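Local coordinates for DUF1076 domain-containing protein (PDB 6IAI) that acts as a Salmonella Typhi type III secretion effector of the NleG family, an E3/E4 ubiquitin ligase that binds K48- and K63-linked diubiquitin, at residues A[64-69]-A[99-104]; A[33-38]-A[105-110]. All coordinates share one frame; numbering follows the deposited sequence.

Contact 1: A[64-69]-A[99-104]; sequences RDLLYE and IEWQGN
Trp101 of helix 91-113 reaches across to strand 66-71 and sets its indole with a face against Leu66 and an edge against Tyr68. From CB the side chain leads to CG, which passes 4.1 Å from Leu66 CD1. On the pyrrole side CD1 comes next and faces the tyrosine ring, 3.4 Å from Tyr68 CE2; the edge of the indole points at the face of Tyr68 in an offset edge-to-face pair, the planes 82° apart. NE1 then donates to the backbone carbonyl of Leu67, with 2.9 Å between Trp101 NE1 and Leu67 O. The oxygen lies close to the indole plane, whereas the nitrogen stands above the carbonyl plane, a bond that would help to set the rotation of the ring. Here helix 91-113, the last of this N-terminal fragment, packs on one side of the mixed four-stranded sheet, with segment 99-104 running at 42° to strand segment 66-69. The benzene half of the indole is met over its face by Leu66 CD2, a CH-pi contact 4.1 Å from the centroid of the six-membered ring, while Phe86 also stacks on Trp101. About one turn along the helix, Asn104 ND2 gives Tyr68 OH a weak hydrogen bond of 3.2 Å, and Asn104 OD1 accepts from the backbone N of Ile36. Glu100 brushes Leu66 CD1 with OE2, but its carboxylate pairs through OE1 with Arg97.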
ATOM      1  N   ARG A  64      -3.478   0.441  -7.414  1.00 39.17           N
ATOM      2  CA  ARG A  64      -4.276   1.148  -8.423  1.00 39.60           C
ATOM      3  C   ARG A  64      -3.837   2.615  -8.409  1.00 42.84           C
ATOM      4  O   ARG A  64      -2.669   2.899  -8.640  1.00 42.16           O
ATOM      5  CB  ARG A  64      -5.796   1.032  -8.173  1.00 42.85           C
ATOM      6  CG  ARG A  64      -6.402  -0.295  -8.556  1.00 60.27           C
ATOM      7  CD  ARG A  64      -7.897  -0.124  -8.812  1.00 81.70           C
ATOM      8  NE  ARG A  64      -8.280   0.094 -10.219  1.00 98.80           N
ATOM      9  CZ  ARG A  64      -8.160  -0.789 -11.215  1.00112.50           C
ATOM     10  NH1 ARG A  64      -7.574  -1.964 -11.009  1.00 96.19           N
ATOM     11  NH2 ARG A  64      -8.576  -0.480 -12.436  1.00100.63           N
ATOM     12  N   ASP A  65      -4.737   3.524  -8.044  1.00 40.63           N
ATOM     13  CA  ASP A  65      -4.462   4.961  -8.000  1.00 40.89           C
ATOM     14  C   ASP A  65      -4.479   5.552  -6.574  1.00 45.17           C
ATOM     15  O   ASP A  65      -4.400   6.769  -6.427  1.00 47.45           O
ATOM     16  CB  ASP A  65      -5.436   5.711  -8.943  1.00 42.49           C
ATOM     17  CG  ASP A  65      -6.905   5.603  -8.565  1.00 56.00           C
ATOM     18  OD1 ASP A  65      -7.341   4.491  -8.135  1.00 57.61           O
ATOM     19  OD2 ASP A  65      -7.627   6.607  -8.718  1.00 61.85           O
ATOM     20  N   LEU A  66      -4.558   4.710  -5.532  1.00 38.71           N
ATOM     21  CA  LEU A  66      -4.543   5.214  -4.160  1.00 37.30           C
ATOM     22  C   LEU A  66      -3.255   4.833  -3.430  1.00 39.84           C
ATOM     23  O   LEU A  66      -2.638   3.808  -3.745  1.00 39.21           O
ATOM     24  CB  LEU A  66      -5.800   4.780  -3.368  1.00 37.49           C
ATOM     25  CG  LEU A  66      -7.174   5.263  -3.905  1.00 41.27           C
ATOM     26  CD1 LEU A  66      -8.310   4.442  -3.316  1.00 41.34           C
ATOM     27  CD2 LEU A  66      -7.372   6.779  -3.698  1.00 40.71           C
ATOM     28  N   LEU A  67      -2.840   5.690  -2.479  1.00 35.88           N
ATOM     29  CA  LEU A  67      -1.646   5.531  -1.652  1.00 34.91           C
ATOM     30  C   LEU A  67      -2.021   5.077  -0.263  1.00 39.19           C
ATOM     31  O   LEU A  67      -2.919   5.654   0.358  1.00 37.61           O
ATOM     32  CB  LEU A  67      -0.833   6.836  -1.513  1.00 34.45           C
ATOM     33  CG  LEU A  67      -0.380   7.548  -2.758  1.00 39.09           C
ATOM     34  CD1 LEU A  67       0.574   8.688  -2.390  1.00 37.83           C
ATOM     35  CD2 LEU A  67       0.252   6.581  -3.750  1.00 42.47           C
ATOM     36  N   TYR A  68      -1.257   4.097   0.249  1.00 36.08           N
ATOM     37  CA  TYR A  68      -1.392   3.486   1.569  1.00 34.79           C
ATOM     38  C   TYR A  68      -0.072   3.587   2.298  1.00 37.71           C
ATOM     39  O   TYR A  68       0.976   3.510   1.681  1.00 38.66           O
ATOM     40  CB  TYR A  68      -1.821   2.017   1.423  1.00 35.92           C
ATOM     41  CG  TYR A  68      -3.110   1.891   0.631  1.00 38.23           C
ATOM     42  CD1 TYR A  68      -3.098   1.878  -0.765  1.00 40.22           C
ATOM     43  CD2 TYR A  68      -4.349   1.881   1.274  1.00 38.34           C
ATOM     44  CE1 TYR A  68      -4.283   1.835  -1.498  1.00 40.62           C
ATOM     45  CE2 TYR A  68      -5.538   1.819   0.551  1.00 39.00           C
ATOM     46  CZ  TYR A  68      -5.500   1.788  -0.835  1.00 46.69           C
ATOM     47  OH  TYR A  68      -6.663   1.751  -1.549  1.00 44.30           O
ATOM     48  N   GLU A  69      -0.121   3.823   3.607  1.00 33.49           N
ATOM     49  CA  GLU A  69       1.052   3.897   4.471  1.00 32.04           C
ATOM     50  C   GLU A  69       1.135   2.617   5.237  1.00 36.96           C
ATOM     51  O   GLU A  69       0.127   2.186   5.789  1.00 38.50           O
ATOM     52  CB  GLU A  69       0.955   5.087   5.409  1.00 33.29           C
ATOM     53  CG  GLU A  69       0.859   6.411   4.665  1.00 39.12           C
ATOM     54  CD  GLU A  69       0.519   7.637   5.491  1.00 73.02           C
ATOM     55  OE1 GLU A  69      -0.237   7.519   6.487  1.00 63.25           O
ATOM     56  OE2 GLU A  69       0.929   8.741   5.063  1.00 78.40           O
ATOM     57  N   ILE A  99     -14.387   6.110   1.473  1.00 44.87           N
ATOM     58  CA  ILE A  99     -15.010   4.813   1.725  1.00 43.23           C
ATOM     59  C   ILE A  99     -14.175   3.669   1.150  1.00 45.96           C
ATOM     60  O   ILE A  99     -13.811   2.782   1.917  1.00 47.15           O
ATOM     61  CB  ILE A  99     -16.506   4.741   1.292  1.00 45.97           C
ATOM     62  CG1 ILE A  99     -17.366   5.764   2.097  1.00 47.33           C
ATOM     63  CG2 ILE A  99     -17.053   3.306   1.468  1.00 44.02           C
ATOM     64  CD1 ILE A  99     -18.721   6.190   1.383  1.00 58.53           C
ATOM     65  N   GLU A 100     -13.855   3.687  -0.169  1.00 40.72           N
ATOM     66  CA  GLU A 100     -13.056   2.603  -0.767  1.00 39.86           C
ATOM     67  C   GLU A 100     -11.641   2.590  -0.238  1.00 41.99           C
ATOM     68  O   GLU A 100     -11.078   1.512  -0.065  1.00 40.77           O
ATOM     69  CB  GLU A 100     -13.069   2.588  -2.312  1.00 40.71           C
ATOM     70  CG  GLU A 100     -12.524   3.833  -2.971  1.00 48.22           C
ATOM     71  CD  GLU A 100     -12.015   3.646  -4.384  1.00 64.08           C
ATOM     72  OE1 GLU A 100     -12.325   4.514  -5.224  1.00 63.40           O
ATOM     73  OE2 GLU A 100     -11.312   2.647  -4.658  1.00 53.91           O
ATOM     74  N   TRP A 101     -11.081   3.784   0.020  1.00 38.42           N
ATOM     75  CA  TRP A 101      -9.749   3.946   0.555  1.00 39.08           C
ATOM     76  C   TRP A 101      -9.614   3.197   1.889  1.00 43.89           C
ATOM     77  O   TRP A 101      -8.728   2.348   2.019  1.00 43.49           O
ATOM     78  CB  TRP A 101      -9.444   5.433   0.715  1.00 39.23           C
ATOM     79  CG  TRP A 101      -8.009   5.790   0.502  1.00 41.95           C
ATOM     80  CD1 TRP A 101      -6.932   4.952   0.581  1.00 45.09           C
ATOM     81  CD2 TRP A 101      -7.480   7.103   0.267  1.00 42.59           C
ATOM     82  NE1 TRP A 101      -5.771   5.651   0.356  1.00 44.97           N
ATOM     83  CE2 TRP A 101      -6.074   6.980   0.180  1.00 46.68           C
ATOM     84  CE3 TRP A 101      -8.057   8.380   0.118  1.00 44.83           C
ATOM     85  CZ2 TRP A 101      -5.235   8.082  -0.057  1.00 46.23           C
ATOM     86  CZ3 TRP A 101      -7.228   9.469  -0.137  1.00 46.50           C
ATOM     87  CH2 TRP A 101      -5.833   9.313  -0.219  1.00 47.03           C
ATOM     88  N   GLN A 102     -10.554   3.445   2.840  1.00 40.97           N
ATOM     89  CA  GLN A 102     -10.627   2.790   4.156  1.00 40.14           C
ATOM     90  C   GLN A 102     -10.816   1.273   4.073  1.00 42.84           C
ATOM     91  O   GLN A 102     -10.130   0.522   4.780  1.00 43.84           O
ATOM     92  CB  GLN A 102     -11.711   3.446   5.033  1.00 41.47           C
ATOM     93  CG  GLN A 102     -11.806   2.935   6.481  1.00 57.85           C
ATOM     94  CD  GLN A 102     -10.584   3.255   7.306  1.00 85.33           C
ATOM     95  OE1 GLN A 102      -9.644   2.455   7.404  1.00 82.47           O
ATOM     96  NE2 GLN A 102     -10.563   4.436   7.908  1.00 84.37           N
ATOM     97  N   GLY A 103     -11.727   0.838   3.213  1.00 37.69           N
ATOM     98  CA  GLY A 103     -12.019  -0.573   2.986  1.00 36.37           C
ATOM     99  C   GLY A 103     -10.849  -1.339   2.431  1.00 39.97           C
ATOM    100  O   GLY A 103     -10.602  -2.489   2.829  1.00 41.66           O
ATOM    101  N   ASN A 104     -10.119  -0.698   1.503  1.00 35.44           N
ATOM    102  CA  ASN A 104      -8.923  -1.269   0.884  1.00 35.50           C
ATOM    103  C   ASN A 104      -7.787  -1.332   1.912  1.00 36.10           C
ATOM    104  O   ASN A 104      -7.064  -2.328   1.958  1.00 35.79           O
ATOM    105  CB  ASN A 104      -8.510  -0.440  -0.316  1.00 37.48           C
ATOM    106  CG  ASN A 104      -9.367  -0.640  -1.525  1.00 46.04           C
ATOM    107  OD1 ASN A 104      -9.953  -1.703  -1.741  1.00 37.80           O
ATOM    108  ND2 ASN A 104      -9.393   0.357  -2.372  1.00 41.91           N
TER

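Contact 2: A[33-38]-A[105-110]; sequences DNRIDK and AIRLER
Arg107 and Ile36 are the principal partners where the loop 33-38 lies against helix 91-113, and no hydrogen bond joins the two segments. The charged component is a salt bridge: Asp33 OD2 stands 3.5 Å from Arg107 NH2, with the carboxylate nearly perpendicular to the guanidinium. A second arginine takes part through its aliphatic portion. Arg35 CB and CG lie over one face of the Arg107 guanidinium, CG being 3.6 Å from Arg107 NE, and the two guanidinium planes are almost at right angles. A bend at chi2 (-66°) turns the far end of Arg35 aside, and its NH1 is held by the carbonyl of Asn34, with 2.9 Å between Arg35 NH1 and Asn34 O. The apolar component belongs to Ile36. Its CD1 touches the root of the arginine, 4.0 Å from Arg107 CB, and reaches Leu108, where Ile36 CD1 and Leu108 CB are 4.2 Å apart. Ile36 and Leu108 are buried, and both also pack on Leu63, with Leu108 touching Val84 of strand 83-85 as well. The loop, linking strand 22-25 to helix 41-53, thus lies beside helix 91-113, with Ile36 and Leu108 turned onto inner strand 59-63.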
ATOM      1  N   ASP A  33     -17.191  -5.357  -5.858  1.00 58.23           N
ATOM      2  CA  ASP A  33     -17.625  -4.355  -4.881  1.00 57.04           C
ATOM      3  C   ASP A  33     -16.679  -3.103  -4.813  1.00 57.17           C
ATOM      4  O   ASP A  33     -16.801  -2.293  -3.879  1.00 55.48           O
ATOM      5  CB  ASP A  33     -17.849  -4.984  -3.494  1.00 59.70           C
ATOM      6  CG  ASP A  33     -16.672  -5.722  -2.898  1.00 80.98           C
ATOM      7  OD1 ASP A  33     -15.579  -5.681  -3.502  1.00 84.75           O
ATOM      8  OD2 ASP A  33     -16.835  -6.324  -1.810  1.00 88.35           O
ATOM      9  N   ASN A  34     -15.769  -2.941  -5.822  1.00 51.22           N
ATOM     10  CA  ASN A  34     -14.841  -1.799  -5.949  1.00 51.02           C
ATOM     11  C   ASN A  34     -13.767  -1.790  -4.804  1.00 52.09           C
ATOM     12  O   ASN A  34     -13.481  -0.763  -4.172  1.00 51.30           O
ATOM     13  CB  ASN A  34     -15.622  -0.455  -6.065  1.00 49.34           C
ATOM     14  CG  ASN A  34     -14.811   0.722  -6.535  1.00 58.29           C
ATOM     15  OD1 ASN A  34     -13.960   0.604  -7.430  1.00 50.75           O
ATOM     16  ND2 ASN A  34     -15.067   1.884  -5.933  1.00 46.65           N
ATOM     17  N   ARG A  35     -13.219  -2.979  -4.538  1.00 45.22           N
ATOM     18  CA  ARG A  35     -12.231  -3.204  -3.509  1.00 44.06           C
ATOM     19  C   ARG A  35     -11.094  -4.015  -4.080  1.00 48.15           C
ATOM     20  O   ARG A  35     -11.277  -4.701  -5.082  1.00 48.00           O
ATOM     21  CB  ARG A  35     -12.838  -3.960  -2.300  1.00 40.66           C
ATOM     22  CG  ARG A  35     -13.894  -3.215  -1.500  1.00 39.62           C
ATOM     23  CD  ARG A  35     -13.372  -1.992  -0.775  1.00 45.44           C
ATOM     24  NE  ARG A  35     -14.438  -1.297  -0.044  1.00 57.36           N
ATOM     25  CZ  ARG A  35     -15.243  -0.380  -0.575  1.00 62.98           C
ATOM     26  NH1 ARG A  35     -15.108  -0.027  -1.844  1.00 45.42           N
ATOM     27  NH2 ARG A  35     -16.182   0.195   0.164  1.00 47.84           N
ATOM     28  N   ILE A  36      -9.921  -3.959  -3.437  1.00 44.44           N
ATOM     29  CA  ILE A  36      -8.770  -4.740  -3.867  1.00 43.20           C
ATOM     30  C   ILE A  36      -9.038  -6.238  -3.620  1.00 46.56           C
ATOM     31  O   ILE A  36      -9.654  -6.614  -2.626  1.00 46.76           O
ATOM     32  CB  ILE A  36      -7.424  -4.243  -3.232  1.00 45.25           C
ATOM     33  CG1 ILE A  36      -7.483  -4.189  -1.685  1.00 45.50           C
ATOM     34  CG2 ILE A  36      -6.978  -2.893  -3.835  1.00 44.23           C
ATOM     35  CD1 ILE A  36      -6.167  -4.395  -0.955  1.00 42.30           C
ATOM     36  N   ASP A  37      -8.611  -7.076  -4.537  1.00 42.63           N
ATOM     37  CA  ASP A  37      -8.708  -8.518  -4.368  1.00 43.15           C
ATOM     38  C   ASP A  37      -7.441  -8.926  -3.606  1.00 45.95           C
ATOM     39  O   ASP A  37      -6.672  -8.066  -3.172  1.00 45.45           O
ATOM     40  CB  ASP A  37      -8.774  -9.223  -5.752  1.00 45.97           C
ATOM     41  CG  ASP A  37      -9.479 -10.573  -5.816  1.00 61.42           C
ATOM     42  OD1 ASP A  37      -9.594 -11.243  -4.760  1.00 60.59           O
ATOM     43  OD2 ASP A  37      -9.877 -10.982  -6.936  1.00 73.81           O
ATOM     44  N   LYS A  38      -7.209 -10.230  -3.465  1.00 42.65           N
ATOM     45  CA  LYS A  38      -6.046 -10.765  -2.786  1.00 42.36           C
ATOM     46  C   LYS A  38      -4.769 -10.495  -3.625  1.00 47.47           C
ATOM     47  O   LYS A  38      -4.734 -10.849  -4.803  1.00 50.01           O
ATOM     48  CB  LYS A  38      -6.295 -12.271  -2.495  1.00 44.09           C
ATOM     49  CG  LYS A  38      -5.094 -13.113  -2.039  1.00 64.74           C
ATOM     50  CD  LYS A  38      -4.470 -12.682  -0.686  1.00 76.15           C
ATOM     51  CE  LYS A  38      -3.450 -13.677  -0.175  1.00 78.17           C
ATOM     52  NZ  LYS A  38      -2.390 -14.001  -1.183  1.00 71.33           N
ATOM     53  N   ALA A 105      -7.675  -0.279   2.760  1.00 29.31           N
ATOM     54  CA  ALA A 105      -6.687  -0.203   3.831  1.00 29.14           C
ATOM     55  C   ALA A 105      -6.865  -1.369   4.807  1.00 36.72           C
ATOM     56  O   ALA A 105      -5.874  -2.032   5.121  1.00 37.29           O
ATOM     57  CB  ALA A 105      -6.772   1.144   4.537  1.00 29.56           C
ATOM     58  N   ILE A 106      -8.145  -1.704   5.174  1.00 34.95           N
ATOM     59  CA  ILE A 106      -8.524  -2.829   6.040  1.00 34.04           C
ATOM     60  C   ILE A 106      -8.073  -4.134   5.405  1.00 37.84           C
ATOM     61  O   ILE A 106      -7.479  -4.983   6.075  1.00 39.14           O
ATOM     62  CB  ILE A 106     -10.077  -2.861   6.329  1.00 37.86           C
ATOM     63  CG1 ILE A 106     -10.609  -1.667   7.164  1.00 39.65           C
ATOM     64  CG2 ILE A 106     -10.507  -4.176   6.961  1.00 37.29           C
ATOM     65  CD1 ILE A 106      -9.916  -1.331   8.445  1.00 59.73           C
ATOM     66  N   ARG A 107      -8.390  -4.308   4.112  1.00 35.87           N
ATOM     67  CA  ARG A 107      -8.090  -5.524   3.339  1.00 34.91           C
ATOM     68  C   ARG A 107      -6.606  -5.757   3.219  1.00 36.67           C
ATOM     69  O   ARG A 107      -6.146  -6.886   3.445  1.00 38.30           O
ATOM     70  CB  ARG A 107      -8.752  -5.462   1.959  1.00 37.58           C
ATOM     71  CG  ARG A 107     -10.239  -5.782   2.004  1.00 46.85           C
ATOM     72  CD  ARG A 107     -10.950  -5.277   0.775  1.00 59.30           C
ATOM     73  NE  ARG A 107     -12.398  -5.283   0.972  1.00 72.64           N
ATOM     74  CZ  ARG A 107     -13.201  -6.255   0.573  1.00 84.27           C
ATOM     75  NH1 ARG A 107     -12.712  -7.306  -0.082  1.00 69.98           N
ATOM     76  NH2 ARG A 107     -14.504  -6.183   0.815  1.00 65.13           N
ATOM     77  N   LEU A 108      -5.845  -4.687   2.916  1.00 29.52           N
ATOM     78  CA  LEU A 108      -4.393  -4.769   2.832  1.00 29.29           C
ATOM     79  C   LEU A 108      -3.796  -5.214   4.179  1.00 31.96           C
ATOM     80  O   LEU A 108      -2.997  -6.155   4.207  1.00 31.76           O
ATOM     81  CB  LEU A 108      -3.770  -3.446   2.314  1.00 29.32           C
ATOM     82  CG  LEU A 108      -2.257  -3.468   2.105  1.00 32.34           C
ATOM     83  CD1 LEU A 108      -1.837  -4.598   1.148  1.00 31.33           C
ATOM     84  CD2 LEU A 108      -1.742  -2.102   1.708  1.00 33.29           C
ATOM     85  N   GLU A 109      -4.248  -4.600   5.291  1.00 29.34           N
ATOM     86  CA  GLU A 109      -3.816  -4.970   6.657  1.00 28.78           C
ATOM     87  C   GLU A 109      -4.096  -6.437   6.970  1.00 33.46           C
ATOM     88  O   GLU A 109      -3.204  -7.161   7.413  1.00 34.35           O
ATOM     89  CB  GLU A 109      -4.474  -4.055   7.691  1.00 29.23           C
ATOM     90  CG  GLU A 109      -3.641  -3.961   8.953  1.00 31.89           C
ATOM     91  CD  GLU A 109      -4.198  -3.002   9.966  1.00 39.54           C
ATOM     92  OE1 GLU A 109      -3.994  -1.778   9.797  1.00 44.20           O
ATOM     93  OE2 GLU A 109      -4.883  -3.469  10.903  1.00 34.34           O
ATOM     94  N   ARG A 110      -5.307  -6.884   6.649  1.00 31.70           N
ATOM     95  CA  ARG A 110      -5.755  -8.260   6.840  1.00 32.29           C
ATOM     96  C   ARG A 110      -4.869  -9.222   6.077  1.00 37.30           C
ATOM     97  O   ARG A 110      -4.445 -10.218   6.640  1.00 38.22           O
ATOM     98  CB  ARG A 110      -7.229  -8.378   6.415  1.00 35.49           C
ATOM     99  CG  ARG A 110      -7.905  -9.700   6.772  1.00 45.45           C
ATOM    100  CD  ARG A 110      -9.387  -9.637   6.450  1.00 55.04           C
ATOM    101  NE  ARG A 110     -10.120  -8.725   7.337  1.00 64.60           N
ATOM    102  CZ  ARG A 110     -11.032  -7.836   6.941  1.00 77.85           C
ATOM    103  NH1 ARG A 110     -11.340  -7.715   5.653  1.00 57.98           N
ATOM    104  NH2 ARG A 110     -11.644  -7.066   7.830  1.00 64.79           N
TER

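Contacts 1 and 2 use successive portions of helix 91-113, and their centres lie about 8 Å apart. Along the chain the order is 33-38, 64-69, 99-104 and 105-110, so both segments of contact 1 fall between those of contact 2 in the sequence. The two meet directly: they are joined through Asn104, whose bond to Ile36 links them, and Arg35 packs on Ile99 and Glu100. One helix is therefore joined both to an interior strand of the mixed sheet and to the irregular segment that precedes helix 41-53, bringing early and late parts of the chain together in the N-terminal part of the effector.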